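Local coordinates for glycine cleavage system H protein (Mycobacterium tuberculosis, PDB 3HGB) that probably shuttles the methylamine group of glycine from the P protein to the T protein of the glycine cleavage system on a covalently bound lipoyl cofactor, at residues A[65-70]-A[97-102]; A[77-82]-A[89-94]. All blocks are in the same frame, centred on the assembly; numbering follows the deposited sequence. Where two conformers were deposited one is given.

Interaction 1. Residues A[65-70]-A[97-102]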
ATOM      1  N   GLN A  65     -10.720  -4.984   1.833  1.00 10.92           N
ATOM      2  CA  GLN A  65     -11.678  -4.072   1.244  1.00 11.84           C
ATOM      3  C   GLN A  65     -10.875  -3.057   0.464  1.00 11.68           C
ATOM      4  O   GLN A  65     -10.108  -2.286   1.039  1.00 11.34           O
ATOM      5  CB  GLN A  65     -12.559  -3.400   2.299  1.00 12.38           C
ATOM      6  CG  GLN A  65     -13.607  -2.440   1.713  1.00 16.05           C
ATOM      7  CD  GLN A  65     -14.514  -3.105   0.673  1.00 20.41           C
ATOM      8  OE1 GLN A  65     -15.258  -4.044   0.980  1.00 23.33           O
ATOM      9  NE2 GLN A  65     -14.456  -2.614  -0.564  1.00 21.97           N
ATOM     10  N   LEU A  66     -11.033  -3.107  -0.854  1.00 11.85           N
ATOM     11  CA  LEU A  66     -10.319  -2.222  -1.762  1.00 12.22           C
ATOM     12  C   LEU A  66     -11.290  -1.165  -2.293  1.00 11.96           C
ATOM     13  O   LEU A  66     -12.470  -1.453  -2.450  1.00 11.23           O
ATOM     14  CB  LEU A  66      -9.740  -3.032  -2.927  1.00 13.00           C
ATOM     15  CG  LEU A  66      -8.708  -4.128  -2.606  1.00 14.85           C
ATOM     16  CD1 LEU A  66      -8.596  -5.101  -3.779  1.00 16.23           C
ATOM     17  CD2 LEU A  66      -7.344  -3.528  -2.266  1.00 15.23           C
ATOM     18  N   PRO A  67     -10.784   0.045  -2.582  1.00 11.48           N
ATOM     19  CA  PRO A  67     -11.611   1.086  -3.174  1.00 11.14           C
ATOM     20  C   PRO A  67     -11.939   0.729  -4.614  1.00 10.32           C
ATOM     21  O   PRO A  67     -11.256  -0.090  -5.237  1.00  9.98           O
ATOM     22  CB  PRO A  67     -10.700   2.311  -3.150  1.00 11.52           C
ATOM     23  CG  PRO A  67      -9.348   1.750  -3.269  1.00 11.18           C
ATOM     24  CD  PRO A  67      -9.366   0.433  -2.543  1.00 11.92           C
ATOM     25  N   VAL A  68     -12.981   1.361  -5.124  1.00 10.05           N
ATOM     26  CA  VAL A  68     -13.414   1.204  -6.502  1.00  9.95           C
ATOM     27  C   VAL A  68     -12.404   1.871  -7.439  1.00  9.29           C
ATOM     28  O   VAL A  68     -11.883   2.941  -7.133  1.00  8.72           O
ATOM     29  CB  VAL A  68     -14.819   1.841  -6.628  1.00 10.34           C
ATOM     30  CG1 VAL A  68     -15.150   2.214  -8.032  1.00 11.99           C
ATOM     31  CG2 VAL A  68     -15.864   0.902  -6.044  1.00 11.78           C
ATOM     32  N   ILE A  69     -12.111   1.237  -8.574  1.00  8.04           N
ATOM     33  CA  ILE A  69     -11.231   1.858  -9.563  1.00  7.75           C
ATOM     34  C   ILE A  69     -11.904   3.137 -10.054  1.00  7.79           C
ATOM     35  O   ILE A  69     -13.090   3.129 -10.363  1.00  7.54           O
ATOM     36  CB  ILE A  69     -10.909   0.904 -10.738  1.00  7.48           C
ATOM     37  CG1 ILE A  69      -9.949  -0.192 -10.258  1.00  7.65           C
ATOM     38  CG2 ILE A  69     -10.319   1.676 -11.928  1.00  6.86           C
ATOM     39  CD1 ILE A  69      -9.676  -1.280 -11.288  1.00  7.53           C
ATOM     40  N   GLY A  70     -11.136   4.222 -10.090  1.00  8.25           N
ATOM     41  CA  GLY A  70     -11.652   5.548 -10.416  1.00  9.20           C
ATOM     42  C   GLY A  70     -11.806   6.430  -9.190  1.00  9.87           C
ATOM     43  O   GLY A  70     -12.028   7.631  -9.316  1.00 10.08           O
ATOM     44  N   GLY A  97      -4.290  10.925  -5.621  1.00  7.29           N
ATOM     45  CA  GLY A  97      -4.422  10.506  -7.005  1.00  7.31           C
ATOM     46  C   GLY A  97      -5.708   9.730  -7.166  1.00  7.30           C
ATOM     47  O   GLY A  97      -6.638   9.891  -6.380  1.00  8.34           O
ATOM     48  N   LYS A  98      -5.758   8.912  -8.208  1.00  7.22           N
ATOM     49  CA  LYS A  98      -6.948   8.134  -8.517  1.00  6.94           C
ATOM     50  C   LYS A  98      -6.570   6.670  -8.526  1.00  6.32           C
ATOM     51  O   LYS A  98      -5.537   6.282  -9.075  1.00  6.61           O
ATOM     52  CB  LYS A  98      -7.543   8.542  -9.877  1.00  7.17           C
ATOM     53  N   VAL A  99      -7.403   5.860  -7.889  1.00  6.24           N
ATOM     54  CA  VAL A  99      -7.186   4.426  -7.882  1.00  6.25           C
ATOM     55  C   VAL A  99      -7.343   3.933  -9.312  1.00  6.45           C
ATOM     56  O   VAL A  99      -8.400   4.107  -9.905  1.00  7.15           O
ATOM     57  CB  VAL A  99      -8.170   3.740  -6.942  1.00  5.95           C
ATOM     58  CG1 VAL A  99      -8.082   2.223  -7.075  1.00  6.03           C
ATOM     59  CG2 VAL A  99      -7.869   4.183  -5.498  1.00  6.90           C
ATOM     60  N   SER A 100      -6.291   3.331  -9.859  1.00  6.74           N
ATOM     61  CA  SER A 100      -6.303   2.941 -11.270  1.00  6.98           C
ATOM     62  C   SER A 100      -6.356   1.434 -11.442  1.00  6.97           C
ATOM     63  O   SER A 100      -6.687   0.928 -12.518  1.00  6.83           O
ATOM     64  CB  SER A 100      -5.092   3.515 -11.999  1.00  7.25           C
ATOM     65  OG  SER A 100      -3.905   3.265 -11.271  1.00  8.19           O
ATOM     66  N   GLU A 101      -6.018   0.717 -10.377  1.00  6.71           N
ATOM     67  CA  GLU A 101      -6.050  -0.736 -10.402  1.00  7.30           C
ATOM     68  C   GLU A 101      -6.264  -1.230  -9.000  1.00  6.93           C
ATOM     69  O   GLU A 101      -5.898  -0.563  -8.038  1.00  6.79           O
ATOM     70  CB  GLU A 101      -4.719  -1.314 -10.895  1.00  7.52           C
ATOM     71  CG  GLU A 101      -4.661  -1.671 -12.357  1.00 10.40           C
ATOM     72  CD  GLU A 101      -5.894  -2.416 -12.872  1.00 11.38           C
ATOM     73  OE1 GLU A 101      -6.592  -3.106 -12.092  1.00 10.98           O
ATOM     74  OE2 GLU A 101      -6.151  -2.299 -14.088  1.00 14.29           O
ATOM     75  N   VAL A 102      -6.872  -2.402  -8.899  1.00  6.94           N
ATOM     76  CA  VAL A 102      -6.955  -3.091  -7.628  1.00  6.78           C
ATOM     77  C   VAL A 102      -6.622  -4.542  -7.891  1.00  6.70           C
ATOM     78  O   VAL A 102      -6.809  -5.042  -9.006  1.00  6.22           O
ATOM     79  CB  VAL A 102      -8.347  -2.952  -6.956  1.00  7.00           C
ATOM     80  CG1 VAL A 102      -8.630  -1.509  -6.590  1.00  6.96           C
ATOM     81  CG2 VAL A 102      -9.444  -3.500  -7.851  1.00  8.74           C
TER

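Interaction 2. Residues A[77-82]-A[89-94]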
ATOM      1  N   GLU A  77      -5.968   9.584   3.181  1.00 12.91           N
ATOM      2  CA  GLU A  77      -7.387   9.229   3.221  1.00 13.24           C
ATOM      3  C   GLU A  77      -7.516   7.717   3.363  1.00 12.98           C
ATOM      4  O   GLU A  77      -6.752   6.972   2.752  1.00 12.62           O
ATOM      5  CB  GLU A  77      -8.100   9.695   1.949  1.00 13.55           C
ATOM      6  CG  GLU A  77      -9.593   9.371   1.917  1.00 15.41           C
ATOM      7  CD  GLU A  77     -10.294   9.935   0.698  1.00 17.52           C
ATOM      8  OE1 GLU A  77      -9.622  10.545  -0.162  1.00 17.12           O
ATOM      9  OE2 GLU A  77     -11.528   9.764   0.600  1.00 19.55           O
ATOM     10  N   THR A  78      -8.472   7.272   4.179  1.00 12.87           N
ATOM     11  CA  THR A  78      -8.802   5.849   4.258  1.00 12.87           C
ATOM     12  C   THR A  78      -9.466   5.441   2.947  1.00 12.70           C
ATOM     13  O   THR A  78     -10.464   6.043   2.533  1.00 13.22           O
ATOM     14  CB  THR A  78      -9.738   5.555   5.445  1.00 13.10           C
ATOM     15  OG1 THR A  78      -9.139   6.048   6.645  1.00 13.92           O
ATOM     16  CG2 THR A  78      -9.994   4.051   5.589  1.00 13.88           C
ATOM     17  N   PHE A  79      -8.893   4.447   2.273  1.00 12.22           N
ATOM     18  CA  PHE A  79      -9.384   3.936   0.992  0.50 11.98           C
ATOM     19  C   PHE A  79      -9.850   2.484   1.097  1.00 11.70           C
ATOM     20  O   PHE A  79     -10.375   1.924   0.147  1.00 11.78           O
ATOM     21  CB  PHE A  79      -8.306   4.069  -0.111  0.50 11.80           C
ATOM     22  CG  PHE A  79      -7.126   3.108   0.020  0.50 11.52           C
ATOM     23  CD1 PHE A  79      -7.295   1.731  -0.052  0.50 11.38           C
ATOM     24  CD2 PHE A  79      -5.838   3.595   0.154  0.50 10.81           C
ATOM     25  CE1 PHE A  79      -6.213   0.866   0.047  0.50 11.15           C
ATOM     26  CE2 PHE A  79      -4.749   2.731   0.252  0.50 10.82           C
ATOM     27  CZ  PHE A  79      -4.938   1.369   0.199  0.50 10.95           C
ATOM     28  N   GLY A  80      -9.576   1.867   2.234  1.00 11.50           N
ATOM     29  CA  GLY A  80      -9.871   0.468   2.379  1.00 10.66           C
ATOM     30  C   GLY A  80      -9.520  -0.046   3.747  1.00 10.49           C
ATOM     31  O   GLY A  80      -9.175   0.712   4.656  1.00  9.97           O
ATOM     32  N   GLU A  81      -9.627  -1.355   3.891  1.00 10.73           N
ATOM     33  CA  GLU A  81      -9.238  -1.984   5.131  1.00 11.08           C
ATOM     34  C   GLU A  81      -8.776  -3.394   4.874  1.00  9.97           C
ATOM     35  O   GLU A  81      -9.167  -4.028   3.898  1.00 10.11           O
ATOM     36  CB  GLU A  81     -10.338  -1.912   6.207  1.00 12.12           C
ATOM     37  CG  GLU A  81     -11.691  -2.484   5.865  1.00 15.95           C
ATOM     38  CD  GLU A  81     -12.673  -2.426   7.045  1.00 19.63           C
ATOM     39  OE1 GLU A  81     -12.641  -1.464   7.842  1.00 22.13           O
ATOM     40  OE2 GLU A  81     -13.485  -3.356   7.182  1.00 22.95           O
ATOM     41  N   VAL A  82      -7.889  -3.851   5.739  1.00  9.21           N
ATOM     42  CA  VAL A  82      -7.417  -5.218   5.691  0.50  8.61           C
ATOM     43  C   VAL A  82      -7.868  -5.913   6.977  1.00  8.76           C
ATOM     44  O   VAL A  82      -7.806  -5.336   8.065  1.00  8.04           O
ATOM     45  CB  VAL A  82      -5.888  -5.272   5.446  0.50  8.72           C
ATOM     46  CG1 VAL A  82      -5.114  -4.627   6.598  0.50  8.23           C
ATOM     47  CG2 VAL A  82      -5.435  -6.687   5.178  0.50  7.63           C
ATOM     48  N   SER A  89      -7.654  -3.318  10.037  1.00 10.89           N
ATOM     49  CA  SER A  89      -6.808  -2.149   9.941  0.50 10.70           C
ATOM     50  C   SER A  89      -7.152  -1.334   8.711  1.00 10.62           C
ATOM     51  O   SER A  89      -7.410  -1.877   7.636  1.00 10.44           O
ATOM     52  CB  SER A  89      -5.339  -2.545   9.916  0.50 10.73           C
ATOM     53  OG  SER A  89      -4.521  -1.415  10.146  0.50 10.95           O
ATOM     54  N   ASP A  90      -7.181  -0.025   8.897  1.00 10.17           N
ATOM     55  CA  ASP A  90      -7.443   0.881   7.797  1.00 10.14           C
ATOM     56  C   ASP A  90      -6.278   0.895   6.835  1.00  9.66           C
ATOM     57  O   ASP A  90      -5.133   0.700   7.216  1.00  9.59           O
ATOM     58  CB  ASP A  90      -7.706   2.291   8.322  1.00 10.78           C
ATOM     59  CG  ASP A  90      -9.133   2.475   8.805  1.00 12.58           C
ATOM     60  OD1 ASP A  90     -10.012   1.649   8.474  1.00 14.76           O
ATOM     61  OD2 ASP A  90      -9.386   3.468   9.502  1.00 17.51           O
ATOM     62  N   LEU A  91      -6.589   1.130   5.573  1.00  9.09           N
ATOM     63  CA  LEU A  91      -5.572   1.304   4.567  1.00  9.23           C
ATOM     64  C   LEU A  91      -5.689   2.752   4.151  1.00  8.94           C
ATOM     65  O   LEU A  91      -6.792   3.233   3.903  1.00  8.94           O
ATOM     66  CB  LEU A  91      -5.833   0.370   3.391  1.00  9.25           C
ATOM     67  CG  LEU A  91      -5.694  -1.127   3.673  1.00 10.19           C
ATOM     68  CD1 LEU A  91      -6.215  -1.944   2.489  1.00  9.00           C
ATOM     69  CD2 LEU A  91      -4.235  -1.462   3.978  1.00 11.42           C
ATOM     70  N   TYR A  92      -4.563   3.453   4.125  1.00  8.59           N
ATOM     71  CA  TYR A  92      -4.548   4.875   3.788  1.00  8.39           C
ATOM     72  C   TYR A  92      -3.898   5.109   2.444  1.00  8.15           C
ATOM     73  O   TYR A  92      -2.944   4.414   2.079  1.00  7.70           O
ATOM     74  CB  TYR A  92      -3.774   5.655   4.841  1.00  8.55           C
ATOM     75  CG  TYR A  92      -4.296   5.479   6.232  1.00  9.90           C
ATOM     76  CD1 TYR A  92      -5.583   5.899   6.572  1.00 10.27           C
ATOM     77  CD2 TYR A  92      -3.517   4.880   7.208  1.00 11.08           C
ATOM     78  CE1 TYR A  92      -6.072   5.732   7.842  1.00 10.89           C
ATOM     79  CE2 TYR A  92      -4.002   4.712   8.495  1.00 12.87           C
ATOM     80  CZ  TYR A  92      -5.280   5.142   8.798  1.00 11.54           C
ATOM     81  OH  TYR A  92      -5.761   4.975  10.069  1.00 13.67           O
ATOM     82  N   ALA A  93      -4.409   6.080   1.693  1.00  7.41           N
ATOM     83  CA  ALA A  93      -3.764   6.456   0.441  1.00  7.38           C
ATOM     84  C   ALA A  93      -2.407   7.048   0.796  1.00  7.05           C
ATOM     85  O   ALA A  93      -2.340   7.988   1.578  1.00  7.45           O
ATOM     86  CB  ALA A  93      -4.605   7.458  -0.311  1.00  7.05           C
ATOM     87  N   PRO A  94      -1.311   6.466   0.273  1.00  7.47           N
ATOM     88  CA  PRO A  94      -0.006   7.028   0.646  1.00  7.13           C
ATOM     89  C   PRO A  94       0.237   8.357  -0.063  1.00  7.17           C
ATOM     90  O   PRO A  94       0.986   9.212   0.427  1.00  6.94           O
ATOM     91  CB  PRO A  94       0.997   5.969   0.167  1.00  7.53           C
ATOM     92  CG  PRO A  94       0.189   4.753  -0.149  1.00  8.08           C
ATOM     93  CD  PRO A  94      -1.184   5.222  -0.508  1.00  7.39           C
TER
HETATM   94  O   HOH W   1     -11.269  -0.279   9.842  1.00 42.23           O

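Interaction 1. Residues A[65-70]-A[97-102]
The loop 65-70 draws up to strand 97-102 with its closest backbone approach at Ile69 and Val99, whose CA atoms are 5.1 Å apart, and there Gly70 N gives Val99 O a short, nearly straight hydrogen bond (2.7 Å, N-H...O 166°). In the lipoyl-type β fold of H protein, this loop carries the chain from the three-stranded sheet holding 61-65 to the larger antiparallel sheet holding 97-102 and 72-73. The pairing is taken on by Thr71, which bonds to the backbone of Val99.

The rest of the contact is mostly apolar and centred on two valines. Val99 turns its CG2 branch, which lies beside its own backbone N, onto Pro67 CG at 3.6 Å, the two side chains crossing at about a right angle. Pro67 also touches Leu124 and Phe79, and so sits where the two sheets meet. Val102 is touched on several atoms: Leu66 CD1 slides past its CB at 3.8 Å, the carbonyl oxygen of Pro67 presses on its CG1 at 3.3 Å, and Ile69 CD1 reaches its CG2 at 4.1 Å. Ile69 manages this because CG1 stands anti to the carbonyl carbon (chi1 -72°) and the chain then runs on extended, side by side with Glu101 and pointing the same way. Glu101 instead bends at chi2, which brings its OE1 round toward the next residue, 3.7 Å from Ile69 CD1, where it accepts a long, bent hydrogen bond from Val102 N on the anti side of the carboxylate.

Interaction 2. Residues A[77-82]-A[89-94]
Glu77 meets Ala93 through its backbone, its O receiving Ala93 N at 2.7 Å with an N-H...O angle of 164°, while its carboxylate turns to Thr74 N instead. Thr78 faces Tyr92 in a non-hydrogen-bonded antiparallel pair: its OG1 comes to the edge of the tyrosine ring, 3.3 Å from Tyr92 CE1, and its CG2 rests against the carboxylate carbon of Asp90. At Phe79 the regular pairing slips by one residue. Phe79 N bonds to Leu91 O at 2.9 Å, and in the conformer described CG sits between the backbone N and the carbonyl carbon (chi1 72°), folding the ring back across the partner strand. Leu91 CB lies over one face in a CH-pi contact, 3.8 Å from the ring centroid, and Ala93 N and Pro94 CD come to the ring edge.

Phe79 and Gly80 both face Leu91, a classic β bulge within the hairpin 78-84/88-92, whose turn carries Lys86, the predicted lipoyl attachment site, here without its cofactor. Gly80 O accepts Leu91 N from well above the carbonyl plane (51° out of it), probably reflecting the bulge. Glu81 and Asp90, a non-hydrogen-bonded pair, slant across each other on the face that also bears Thr78 and Tyr92. Their carboxylates would probably repel, with Glu81 OE1 and Asp90 OD1 4.1 Å apart, but one water donates to both oxygens, 2.7 Å from each. Val82 and Ser89 form a hydrogen-bonded pair, N to O in both directions at 2.8 Å, and Leu58 of helix 52-58 packs on both side chains.

How the interactions relate
Interaction 2 joins the adjacent strands of a hairpin, partly buried, through five backbone hydrogen bonds. Interaction 1 brings together more distant pieces at the surface, with a single backbone bond and mostly aliphatic packing; the chain between its two segments contains the whole hairpin. A single water links the two carboxylates on one face of interaction 2, while the other face is apolar, with the Phe79 ring and Leu91; interaction 1 lacks such a polar face and is chiefly valine, leucine, proline and isoleucine. They meet directly: Gln65 N probably bonds to Glu81 O at 2.8 Å, continuing the hairpin's sheet into strand 61-65, and Pro67 CD packs on Phe79 O at the bulge.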